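Local coordinates for protein 6-phosphogluconate dehydratase (Shewanella oneidensis, PDB 2GP4) that probably catalyses the dehydration of 6-phosphogluconate to 2-keto-3-deoxy-6-phosphogluconate in the Entner-Doudoroff pathway, captured here without its iron-sulfur cluster, at residues L352-Y357 against E425-V430; H368-M373 against T419-T424; A468-D473 against V493-G498; P505-L510 against L526-R531. One frame throughout, in Å; residues are numbered along the deposited sequence.

Contact 1: residues L352-Y357 against E425-V430; sequences LLARVY and EVLTSV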
loop_
_atom_site.group_PDB
_atom_site.type_symbol
_atom_site.label_atom_id
_atom_site.label_comp_id
_atom_site.label_asym_id
_atom_site.label_seq_id
_atom_site.Cartn_x
_atom_site.Cartn_y
_atom_site.Cartn_z
ATOM N N LEU A 352 -1.248 9.753 13.144
ATOM C CA LEU A 352 -2.070 10.012 11.973
ATOM C C LEU A 352 -2.087 11.516 11.704
ATOM O O LEU A 352 -2.447 12.310 12.577
ATOM C CB LEU A 352 -3.492 9.474 12.164
ATOM C CG LEU A 352 -4.457 9.666 10.991
ATOM C CD1 LEU A 352 -4.041 8.806 9.775
ATOM C CD2 LEU A 352 -5.896 9.374 11.412
ATOM N N LEU A 353 -1.702 11.889 10.488
ATOM C CA LEU A 353 -1.470 13.281 10.121
ATOM C C LEU A 353 -2.376 13.791 8.991
ATOM O O LEU A 353 -2.456 14.995 8.759
ATOM C CB LEU A 353 0.004 13.459 9.733
ATOM C CG LEU A 353 1.013 14.048 10.732
ATOM C CD1 LEU A 353 0.720 13.719 12.197
ATOM C CD2 LEU A 353 2.446 13.667 10.347
ATOM N N ALA A 354 -3.053 12.883 8.290
ATOM C CA ALA A 354 -3.871 13.276 7.139
ATOM C C ALA A 354 -5.227 12.586 7.076
ATOM O O ALA A 354 -5.339 11.399 7.367
ATOM C CB ALA A 354 -3.105 13.056 5.835
ATOM N N ARG A 355 -6.248 13.352 6.697
ATOM C CA ARG A 355 -7.575 12.825 6.374
ATOM C C ARG A 355 -7.871 13.028 4.896
ATOM O O ARG A 355 -8.298 14.109 4.489
ATOM C CB ARG A 355 -8.659 13.534 7.180
ATOM C CG ARG A 355 -8.973 12.920 8.515
ATOM C CD ARG A 355 -10.257 13.525 9.047
ATOM N NE ARG A 355 -10.254 13.607 10.504
ATOM C CZ ARG A 355 -10.846 14.575 11.202
ATOM N NH1 ARG A 355 -11.483 15.565 10.579
ATOM N NH2 ARG A 355 -10.788 14.562 12.529
ATOM N N VAL A 356 -7.646 11.985 4.102
ATOM C CA VAL A 356 -7.896 12.031 2.661
ATOM C C VAL A 356 -9.132 11.193 2.348
ATOM O O VAL A 356 -9.378 10.198 3.023
ATOM C CB VAL A 356 -6.672 11.526 1.854
ATOM C CG1 VAL A 356 -6.883 11.725 0.353
ATOM C CG2 VAL A 356 -5.405 12.239 2.307
ATOM N N TYR A 357 -9.867 11.595 1.306
ATOM C CA TYR A 357 -11.232 11.125 0.983
ATOM C C TYR A 357 -11.746 9.852 1.661
ATOM O O TYR A 357 -12.669 9.945 2.471
ATOM C CB TYR A 357 -11.508 11.088 -0.539
ATOM C CG TYR A 357 -12.740 10.273 -0.919
ATOM C CD1 TYR A 357 -14.029 10.723 -0.608
ATOM C CD2 TYR A 357 -12.614 9.050 -1.583
ATOM C CE1 TYR A 357 -15.161 9.971 -0.947
ATOM C CE2 TYR A 357 -13.737 8.291 -1.928
ATOM C CZ TYR A 357 -15.004 8.759 -1.607
ATOM O OH TYR A 357 -16.107 8.014 -1.949
ATOM N N GLU A 425 -8.167 20.329 9.487
ATOM C CA GLU A 425 -9.173 19.285 9.336
ATOM C C GLU A 425 -8.750 18.237 8.298
ATOM O O GLU A 425 -9.323 17.154 8.244
ATOM C CB GLU A 425 -10.540 19.882 8.983
ATOM C CG GLU A 425 -11.321 20.394 10.189
ATOM C CD GLU A 425 -12.764 20.757 9.846
ATOM O OE1 GLU A 425 -12.979 21.538 8.890
ATOM O OE2 GLU A 425 -13.687 20.266 10.543
ATOM N N VAL A 426 -7.741 18.559 7.491
ATOM C CA VAL A 426 -7.268 17.662 6.437
ATOM C C VAL A 426 -5.836 17.195 6.697
ATOM O O VAL A 426 -5.514 16.020 6.517
ATOM C CB VAL A 426 -7.347 18.333 5.039
ATOM C CG1 VAL A 426 -6.733 17.441 3.966
ATOM C CG2 VAL A 426 -8.786 18.680 4.689
ATOM N N LEU A 427 -4.985 18.126 7.121
ATOM C CA LEU A 427 -3.572 17.853 7.332
ATOM C C LEU A 427 -3.084 18.497 8.623
ATOM O O LEU A 427 -3.391 19.657 8.904
ATOM C CB LEU A 427 -2.764 18.360 6.140
ATOM C CG LEU A 427 -1.242 18.230 6.136
ATOM C CD1 LEU A 427 -0.786 16.796 6.301
ATOM C CD2 LEU A 427 -0.724 18.804 4.832
ATOM N N THR A 428 -2.313 17.748 9.405
ATOM C CA THR A 428 -1.930 18.222 10.722
ATOM C C THR A 428 -0.459 17.965 11.062
ATOM O O THR A 428 0.200 17.128 10.437
ATOM C CB THR A 428 -2.890 17.662 11.809
ATOM O OG1 THR A 428 -2.847 18.497 12.970
ATOM C CG2 THR A 428 -2.544 16.236 12.175
ATOM N N SER A 429 0.041 18.702 12.050
ATOM C CA SER A 429 1.406 18.539 12.550
ATOM C C SER A 429 1.466 17.359 13.506
ATOM O O SER A 429 0.432 16.947 14.043
ATOM C CB SER A 429 1.835 19.799 13.293
ATOM O OG SER A 429 1.012 19.986 14.427
ATOM N N VAL A 430 2.668 16.829 13.739
ATOM C CA VAL A 430 2.816 15.706 14.666
ATOM C C VAL A 430 2.551 16.091 16.130
ATOM O O VAL A 430 2.151 15.242 16.917
ATOM C CB VAL A 430 4.168 14.915 14.509
ATOM C CG1 VAL A 430 4.663 14.936 13.071
ATOM C CG2 VAL A 430 5.239 15.405 15.468
#
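T428 N donates to L353 O at 2.8 Å, and R355 N donates to V426 O, also at 2.8 Å and straighter (169° at the hydrogen). Together they make an isolated beta bridge centred on A354 and L427, in which the two loops run in nearly opposite directions. Each acceptor also receives a weaker CA-H contact: L427 CA lies 3.4 Å from L353 O, and A354 CA approaches V426 O. T428 splits its roles, its methyl CG2 resting beside L353 O while OG1 turns to T432 O. The chief apolar piece is L353, which lies along the backbone of 428-430 with CG 3.2 Å from T428 O and CD2 3.7 Å from V430 CG1. Its chi1 of -100° turns CD1 and CD2 toward S429 O and V430, and L376 and L380 of helix 372-383 also touch it. With an alanine here, V430 CG1 would probably lose its apolar partner and a gap would open towards that helix. At the outer end the R355 guanidinium stands obliquely to E425 O, NH1 3.6 Å away, without a hydrogen bond. R355 NH1 and E425 OE2 stay 5.2 Å apart, and their opposite charges probably attract only loosely. The chemistry thus implies a join fixed by main-chain bonds, sealed by leucine on the buried side and finished by long polar chains at the exposed edge.

Contact 2: residues H368-M373 against T419-T424; sequences HAAGGM and TVSLDT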
loop_
_atom_site.group_PDB
_atom_site.type_symbol
_atom_site.label_atom_id
_atom_site.label_comp_id
_atom_site.label_asym_id
_atom_site.label_seq_id
_atom_site.Cartn_x
_atom_site.Cartn_y
_atom_site.Cartn_z
ATOM N N HIS A 368 -3.063 18.449 -0.871
ATOM C CA HIS A 368 -1.885 19.132 -1.389
ATOM C C HIS A 368 -1.918 20.635 -1.120
ATOM O O HIS A 368 -0.916 21.213 -0.721
ATOM C CB HIS A 368 -1.715 18.852 -2.882
ATOM C CG HIS A 368 -0.557 19.569 -3.500
ATOM N ND1 HIS A 368 -0.714 20.640 -4.352
ATOM C CD2 HIS A 368 0.777 19.375 -3.381
ATOM C CE1 HIS A 368 0.474 21.070 -4.736
ATOM N NE2 HIS A 368 1.397 20.318 -4.163
ATOM N N ALA A 369 -3.077 21.252 -1.329
ATOM C CA ALA A 369 -3.263 22.676 -1.059
ATOM C C ALA A 369 -3.115 23.038 0.428
ATOM O O ALA A 369 -2.724 24.159 0.759
ATOM C CB ALA A 369 -4.606 23.145 -1.602
ATOM N N ALA A 370 -3.416 22.088 1.311
ATOM C CA ALA A 370 -3.258 22.276 2.758
ATOM C C ALA A 370 -1.788 22.309 3.205
ATOM O O ALA A 370 -1.457 22.895 4.233
ATOM C CB ALA A 370 -4.019 21.197 3.520
ATOM N N GLY A 371 -0.915 21.680 2.424
ATOM C CA GLY A 371 0.503 21.578 2.772
ATOM C C GLY A 371 1.191 20.464 2.012
ATOM O O GLY A 371 2.344 20.608 1.615
ATOM N N GLY A 372 0.474 19.354 1.826
ATOM C CA GLY A 372 0.923 18.233 0.999
ATOM C C GLY A 372 2.064 17.406 1.561
ATOM O O GLY A 372 2.322 17.419 2.767
HETATM N N MSE A 373 2.740 16.681 0.671
HETATM C CA MSE A 373 3.855 15.814 1.032
HETATM C C MSE A 373 5.057 16.580 1.580
HETATM O O MSE A 373 5.768 16.072 2.442
HETATM C CB MSE A 373 4.292 14.942 -0.158
HETATM C CG MSE A 373 3.324 13.826 -0.536
HETATM SE SE MSE A 373 2.763 12.723 0.976
HETATM C CE MSE A 373 4.465 11.858 1.377
ATOM N N THR A 419 5.576 25.074 6.309
ATOM C CA THR A 419 5.962 24.631 7.654
ATOM C C THR A 419 4.746 24.568 8.575
ATOM O O THR A 419 4.818 24.039 9.688
ATOM C CB THR A 419 7.002 25.579 8.300
ATOM O OG1 THR A 419 6.465 26.907 8.366
ATOM C CG2 THR A 419 8.311 25.590 7.512
ATOM N N VAL A 420 3.636 25.123 8.102
ATOM C CA VAL A 420 2.376 25.096 8.826
ATOM C C VAL A 420 1.295 24.565 7.887
ATOM O O VAL A 420 1.343 24.807 6.679
ATOM C CB VAL A 420 2.013 26.508 9.421
ATOM C CG1 VAL A 420 1.969 27.585 8.342
ATOM C CG2 VAL A 420 0.694 26.473 10.197
ATOM N N SER A 421 0.341 23.815 8.432
ATOM C CA SER A 421 -0.809 23.379 7.648
ATOM C C SER A 421 -1.821 24.515 7.565
ATOM O O SER A 421 -2.074 25.202 8.555
ATOM C CB SER A 421 -1.461 22.140 8.269
ATOM O OG SER A 421 -2.604 21.742 7.532
ATOM N N LEU A 422 -2.397 24.703 6.382
ATOM C CA LEU A 422 -3.451 25.694 6.188
ATOM C C LEU A 422 -4.840 25.138 6.499
ATOM O O LEU A 422 -5.811 25.891 6.553
ATOM C CB LEU A 422 -3.428 26.241 4.758
ATOM C CG LEU A 422 -2.267 27.114 4.292
ATOM C CD1 LEU A 422 -2.497 27.464 2.846
ATOM C CD2 LEU A 422 -2.133 28.380 5.130
ATOM N N ASP A 423 -4.937 23.827 6.697
ATOM C CA ASP A 423 -6.222 23.196 6.980
ATOM C C ASP A 423 -6.050 21.988 7.903
ATOM O O ASP A 423 -5.802 20.871 7.443
ATOM C CB ASP A 423 -6.921 22.807 5.671
ATOM C CG ASP A 423 -8.392 22.479 5.858
ATOM O OD1 ASP A 423 -8.832 22.215 7.004
ATOM O OD2 ASP A 423 -9.116 22.481 4.839
ATOM N N THR A 424 -6.209 22.225 9.203
ATOM C CA THR A 424 -6.011 21.201 10.234
ATOM C C THR A 424 -7.177 20.209 10.363
ATOM O O THR A 424 -7.176 19.348 11.245
ATOM C CB THR A 424 -5.698 21.827 11.617
ATOM O OG1 THR A 424 -6.733 22.755 11.974
ATOM C CG2 THR A 424 -4.346 22.544 11.597
#
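A370 O is gripped by two groups of the facing loop: L422 N donates to it at 3.0 Å, almost straight (173°) and onto a lone pair in the carbonyl plane, while S421 CA brings a weaker CA-H contact at 3.5 Å. This carbonyl belongs to the end of helix 364-370, which closes in a Schellman motif. G371 has positive phi and its N bonds back to H368 O, a backbone shape that glycine adopts readily; a CB on G371 would also point at S421. A carbonyl at a helix end often lacks its partner in the next turn, and here the loop supplies one. S421 then shapes that loop. Its OG, anti to the backbone N (chi1 178°), accepts from D423 N at 3.2 Å in an ST turn and is also hydrogen-bonded to L427 O, so a single hydroxyl ties together three points of the chain. Replacing S421 by an alanine would probably leave D423 N and L427 O without this mate and the turn less firmly held. A370 suits its place by being small and apolar: L427 packs on it, and D423 CB sits against its methyl. The D423 carboxylate turns away from A370, and its OD1 takes E425 N. L422 is more exposed, lying beside the helix end and touching Y235 of helix 235-243 as well. Its CD1 reaches back along the last turn to come 3.9 Å from A369 O.

Contact 3: residues A468-D473 against V493-G498; sequences AVVIDD and VVKGQG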
loop_
_atom_site.group_PDB
_atom_site.type_symbol
_atom_site.label_atom_id
_atom_site.label_comp_id
_atom_site.label_asym_id
_atom_site.label_seq_id
_atom_site.Cartn_x
_atom_site.Cartn_y
_atom_site.Cartn_z
ATOM N N ALA A 468 -20.203 -17.327 16.082
ATOM C CA ALA A 468 -19.798 -17.159 14.686
ATOM C C ALA A 468 -20.951 -17.318 13.711
ATOM O O ALA A 468 -21.912 -18.051 13.975
ATOM C CB ALA A 468 -18.684 -18.130 14.328
ATOM N N VAL A 469 -20.834 -16.615 12.584
ATOM C CA VAL A 469 -21.746 -16.744 11.454
ATOM C C VAL A 469 -20.895 -16.920 10.185
ATOM O O VAL A 469 -20.242 -15.983 9.727
ATOM C CB VAL A 469 -22.703 -15.517 11.349
ATOM C CG1 VAL A 469 -23.463 -15.534 10.034
ATOM C CG2 VAL A 469 -23.681 -15.493 12.533
ATOM N N VAL A 470 -20.903 -18.132 9.637
ATOM C CA VAL A 470 -19.981 -18.520 8.565
ATOM C C VAL A 470 -20.626 -18.462 7.185
ATOM O O VAL A 470 -21.696 -19.027 6.969
ATOM C CB VAL A 470 -19.391 -19.950 8.797
ATOM C CG1 VAL A 470 -18.279 -20.246 7.798
ATOM C CG2 VAL A 470 -18.862 -20.104 10.219
ATOM N N ILE A 471 -19.967 -17.763 6.263
ATOM C CA ILE A 471 -20.321 -17.785 4.839
ATOM C C ILE A 471 -19.051 -17.856 3.986
ATOM O O ILE A 471 -17.983 -17.442 4.428
ATOM C CB ILE A 471 -21.201 -16.573 4.420
ATOM C CG1 ILE A 471 -20.590 -15.253 4.904
ATOM C CG2 ILE A 471 -22.621 -16.735 4.961
ATOM C CD1 ILE A 471 -21.149 -14.019 4.212
ATOM N N ASP A 472 -19.161 -18.399 2.773
ATOM C CA ASP A 472 -17.995 -18.520 1.892
ATOM C C ASP A 472 -18.114 -17.669 0.632
ATOM O O ASP A 472 -17.359 -17.836 -0.330
ATOM C CB ASP A 472 -17.682 -19.992 1.566
ATOM C CG ASP A 472 -18.832 -20.719 0.882
ATOM O OD1 ASP A 472 -19.757 -20.072 0.341
ATOM O OD2 ASP A 472 -18.793 -21.965 0.875
ATOM N N ASP A 473 -19.068 -16.747 0.663
ATOM C CA ASP A 473 -19.330 -15.836 -0.436
ATOM C C ASP A 473 -20.006 -14.623 0.174
ATOM O O ASP A 473 -20.999 -14.759 0.888
ATOM C CB ASP A 473 -20.247 -16.507 -1.463
ATOM C CG ASP A 473 -20.424 -15.689 -2.734
ATOM O OD1 ASP A 473 -20.456 -14.439 -2.673
ATOM O OD2 ASP A 473 -20.562 -16.313 -3.810
ATOM N N VAL A 493 -18.059 -14.466 9.784
ATOM C CA VAL A 493 -16.877 -15.086 9.199
ATOM C C VAL A 493 -17.105 -15.295 7.711
ATOM O O VAL A 493 -18.038 -15.994 7.305
ATOM C CB VAL A 493 -16.566 -16.454 9.864
ATOM C CG1 VAL A 493 -15.430 -17.189 9.128
ATOM C CG2 VAL A 493 -16.247 -16.278 11.353
ATOM N N VAL A 494 -16.244 -14.683 6.904
ATOM C CA VAL A 494 -16.304 -14.812 5.458
ATOM C C VAL A 494 -15.043 -15.525 4.973
ATOM O O VAL A 494 -13.947 -14.963 4.992
ATOM C CB VAL A 494 -16.437 -13.439 4.770
ATOM C CG1 VAL A 494 -16.708 -13.617 3.284
ATOM C CG2 VAL A 494 -17.545 -12.600 5.426
ATOM N N LYS A 495 -15.200 -16.771 4.547
ATOM C CA LYS A 495 -14.055 -17.566 4.149
ATOM C C LYS A 495 -14.015 -17.782 2.635
ATOM O O LYS A 495 -14.948 -17.391 1.920
ATOM C CB LYS A 495 -14.029 -18.891 4.920
ATOM C CG LYS A 495 -15.284 -19.734 4.772
ATOM C CD LYS A 495 -15.096 -21.084 5.419
ATOM C CE LYS A 495 -16.285 -21.986 5.145
ATOM N NZ LYS A 495 -16.153 -23.259 5.903
ATOM N N GLY A 496 -12.919 -18.377 2.164
ATOM C CA GLY A 496 -12.690 -18.609 0.736
ATOM C C GLY A 496 -12.466 -17.322 -0.033
ATOM O O GLY A 496 -12.843 -17.211 -1.202
ATOM N N GLN A 497 -11.848 -16.346 0.627
ATOM C CA GLN A 497 -11.674 -15.018 0.045
ATOM C C GLN A 497 -10.203 -14.618 -0.043
ATOM O O GLN A 497 -9.881 -13.482 -0.383
ATOM C CB GLN A 497 -12.473 -13.964 0.838
ATOM C CG GLN A 497 -13.978 -14.230 0.980
ATOM C CD GLN A 497 -14.694 -14.467 -0.346
ATOM O OE1 GLN A 497 -14.531 -13.713 -1.311
ATOM N NE2 GLN A 497 -15.508 -15.523 -0.391
ATOM N N GLY A 498 -9.315 -15.559 0.261
ATOM C CA GLY A 498 -7.884 -15.308 0.210
ATOM C C GLY A 498 -7.331 -15.307 -1.205
ATOM O O GLY A 498 -8.062 -15.592 -2.162
#
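V493 uses both of its backbone polar atoms on the neighbouring strand: its N donates to V469 O at 2.7 Å, and its O accepts from I471 N at 2.8 Å. I471 O continues the parallel pattern by taking K495 N at 2.9 Å. Some of the other backbone atoms find partners outside: V470 N turns to D560 OD1, V494 pairs through its backbone with M527 of the next strand, and V494 O meets the hydroxyl of T528. Beyond the strand ends, Q497 folds back, chi2 of -54° bending the chain so that NE2 donates to K495 O at 3.0 Å. NE2 is as near to D472 O, but at a poor angle. Q497 OE1 is bound by N502 ND2, and the D529 carboxylate takes the N-H groups of G496 and Q497. K495 lays its extended chain across V470, CE 3.7 Å from CG1, and carries NZ to T588 OG1. On the other face I471 and V494 lie side by side, CD1 of I471 4.1 Å from CG2 of V494; beta-branched residues such as valine and isoleucine suit extended strands. The pairing is that of a beta-alpha-beta crossover, strand 463-471 leading through helix 477-482 to strand 490-494.

Contact 4: residues P505-L510 against L526-R531; sequences PELHKL and LMTDGR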
loop_
_atom_site.group_PDB
_atom_site.type_symbol
_atom_site.label_atom_id
_atom_site.label_comp_id
_atom_site.label_asym_id
_atom_site.label_seq_id
_atom_site.Cartn_x
_atom_site.Cartn_y
_atom_site.Cartn_z
ATOM N N PRO A 505 -10.483 -10.795 -3.982
ATOM C CA PRO A 505 -11.142 -9.560 -4.403
ATOM C C PRO A 505 -11.510 -8.678 -3.205
ATOM O O PRO A 505 -11.803 -9.194 -2.128
ATOM C CB PRO A 505 -12.413 -10.067 -5.092
ATOM C CG PRO A 505 -12.716 -11.361 -4.414
ATOM C CD PRO A 505 -11.380 -11.963 -4.091
ATOM N N GLU A 506 -11.477 -7.363 -3.395
ATOM C CA GLU A 506 -11.963 -6.411 -2.394
ATOM C C GLU A 506 -13.443 -6.651 -2.182
ATOM O O GLU A 506 -14.215 -6.683 -3.139
ATOM C CB GLU A 506 -11.746 -4.966 -2.857
ATOM C CG GLU A 506 -10.292 -4.497 -2.803
ATOM C CD GLU A 506 -10.123 -3.075 -3.287
ATOM O OE1 GLU A 506 -11.150 -2.417 -3.575
ATOM O OE2 GLU A 506 -8.964 -2.615 -3.385
ATOM N N LEU A 507 -13.831 -6.853 -0.931
ATOM C CA LEU A 507 -15.212 -7.178 -0.619
ATOM C C LEU A 507 -15.935 -5.933 -0.121
ATOM O O LEU A 507 -15.723 -5.497 0.997
ATOM C CB LEU A 507 -15.278 -8.319 0.400
ATOM C CG LEU A 507 -14.515 -9.607 0.059
ATOM C CD1 LEU A 507 -14.296 -10.430 1.315
ATOM C CD2 LEU A 507 -15.223 -10.424 -1.025
ATOM N N HIS A 508 -16.785 -5.364 -0.972
ATOM C CA HIS A 508 -17.425 -4.083 -0.686
ATOM C C HIS A 508 -18.805 -4.216 -0.049
ATOM O O HIS A 508 -19.352 -3.233 0.436
ATOM C CB HIS A 508 -17.508 -3.228 -1.956
ATOM C CG HIS A 508 -16.174 -2.917 -2.559
ATOM N ND1 HIS A 508 -15.292 -2.021 -1.991
ATOM C CD2 HIS A 508 -15.565 -3.391 -3.673
ATOM C CE1 HIS A 508 -14.201 -1.952 -2.735
ATOM N NE2 HIS A 508 -14.340 -2.773 -3.760
ATOM N N LYS A 509 -19.354 -5.427 -0.041
ATOM C CA LYS A 509 -20.723 -5.653 0.434
ATOM C C LYS A 509 -20.832 -5.994 1.928
ATOM O O LYS A 509 -21.923 -6.286 2.420
ATOM C CB LYS A 509 -21.400 -6.743 -0.410
ATOM C CG LYS A 509 -21.722 -6.307 -1.840
ATOM C CD LYS A 509 -22.081 -7.486 -2.739
ATOM C CE LYS A 509 -23.529 -7.906 -2.572
ATOM N NZ LYS A 509 -23.973 -8.748 -3.723
ATOM N N LEU A 510 -19.707 -5.936 2.640
ATOM C CA LEU A 510 -19.630 -6.409 4.027
ATOM C C LEU A 510 -19.839 -5.328 5.084
ATOM O O LEU A 510 -20.678 -5.479 5.980
ATOM C CB LEU A 510 -18.294 -7.121 4.267
ATOM C CG LEU A 510 -18.240 -8.652 4.240
ATOM C CD1 LEU A 510 -19.327 -9.280 3.374
ATOM C CD2 LEU A 510 -16.855 -9.141 3.818
ATOM N N LEU A 526 -16.067 -8.517 11.961
ATOM C CA LEU A 526 -15.779 -9.241 10.736
ATOM C C LEU A 526 -14.493 -10.027 10.880
ATOM O O LEU A 526 -13.535 -9.553 11.477
ATOM C CB LEU A 526 -15.602 -8.280 9.563
ATOM C CG LEU A 526 -16.767 -7.866 8.667
ATOM C CD1 LEU A 526 -17.658 -9.055 8.312
ATOM C CD2 LEU A 526 -17.554 -6.755 9.303
HETATM N N MSE A 527 -14.483 -11.227 10.312
HETATM C CA MSE A 527 -13.265 -11.999 10.172
HETATM C C MSE A 527 -13.235 -12.627 8.786
HETATM O O MSE A 527 -14.144 -13.364 8.411
HETATM C CB MSE A 527 -13.163 -13.069 11.257
HETATM C CG MSE A 527 -11.775 -13.688 11.365
HETATM SE SE MSE A 527 -11.740 -15.141 12.658
HETATM C CE MSE A 527 -12.626 -14.184 14.092
ATOM N N THR A 528 -12.194 -12.316 8.021
ATOM C CA THR A 528 -12.052 -12.878 6.681
ATOM C C THR A 528 -10.598 -13.178 6.333
ATOM O O THR A 528 -9.676 -12.530 6.839
ATOM C CB THR A 528 -12.718 -11.976 5.590
ATOM O OG1 THR A 528 -12.706 -12.653 4.327
ATOM C CG2 THR A 528 -12.009 -10.622 5.462
ATOM N N ASP A 529 -10.405 -14.181 5.482
ATOM C CA ASP A 529 -9.083 -14.466 4.923
ATOM C C ASP A 529 -8.814 -13.568 3.724
ATOM O O ASP A 529 -7.728 -13.595 3.135
ATOM C CB ASP A 529 -8.923 -15.951 4.564
ATOM C CG ASP A 529 -10.115 -16.522 3.805
ATOM O OD1 ASP A 529 -10.953 -15.753 3.281
ATOM O OD2 ASP A 529 -10.199 -17.770 3.725
ATOM N N GLY A 530 -9.816 -12.759 3.388
ATOM C CA GLY A 530 -9.712 -11.771 2.330
ATOM C C GLY A 530 -9.544 -10.357 2.854
ATOM O O GLY A 530 -8.894 -10.135 3.875
ATOM N N ARG A 531 -10.151 -9.408 2.148
ATOM C CA ARG A 531 -9.972 -7.984 2.398
ATOM C C ARG A 531 -11.217 -7.219 1.962
ATOM O O ARG A 531 -12.026 -7.734 1.194
ATOM C CB ARG A 531 -8.750 -7.469 1.620
ATOM C CG ARG A 531 -8.821 -7.710 0.107
ATOM C CD ARG A 531 -7.732 -6.983 -0.641
ATOM N NE ARG A 531 -7.762 -7.271 -2.078
ATOM C CZ ARG A 531 -7.027 -6.640 -2.998
ATOM N NH1 ARG A 531 -6.187 -5.672 -2.645
ATOM N NH2 ARG A 531 -7.127 -6.978 -4.278
HETATM O O HOH W 1 -10.893 -10.871 -0.642
#
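Where the chain leaves strand 524-528, one of the parallel strands of the mixed sheet, it meets the loop joining helix 499-502 to helix 511-519, chiefly through R531 and L507. L507 N donates to R531 O at 2.9 Å, and the leucine side chain lies beside the same oxygen, CG 3.3 Å from it. L507 CD1 lies 4.1 Å from T528 OG1. A CB on G530 would come close to this methyl, so glycine fits the spot. T528 holds the turn: with OG1 anti to its backbone nitrogen (chi1 -172°), the hydroxyl accepts from G530 N at 3.0 Å, an ST turn, and also hydrogen-bonds V494 O. R531 runs extended past E506, whose CG lies 3.8 Å from NE, over one face of the guanidinium. The E506 carboxylate stands almost perpendicular to that group, and OE2, 4.2 Å from NH1, probably contributes attraction only, since no N-H points at it. The guanidinium is fixed instead by M504 O at NE and N322 OD1 at NH1, while its chain touches S145 and L146 of helix 145-160. Further back, the leucines L510 and L526 close the apolar side, CG of the first 4.1 Å from CD1 of the second. The layout is that of a beta-alpha-beta unit, strand 490-494, helix 511-519 and strand 524-528, and the TDGR sequence of 528-531, a signature of this dehydratase family, probably lies close to the active site.

Overall arrangement
The four contacts form two pairs. Contacts 1 and 2 have centres 9 Å apart, contact 2 falling along the chain between the two halves of contact 1. L427 belongs to both neighbourhoods, its CD2 packing 3.7 Å from G371 CA. Contacts 3 and 4 are also 9 Å apart between centres and share the mixed sheet through adjacent strands 490-494 and 524-528; CD2 of L507 packs 3.4 Å from OE1 of Q497. Contacts 1 and 4 come within about 10 Å at their nearest atoms, while the centres of contacts 2 and 3 are 42 Å apart. With no cluster or substrate bound the active site is unmarked, but the TDGR signature probably places contact 4 close to it.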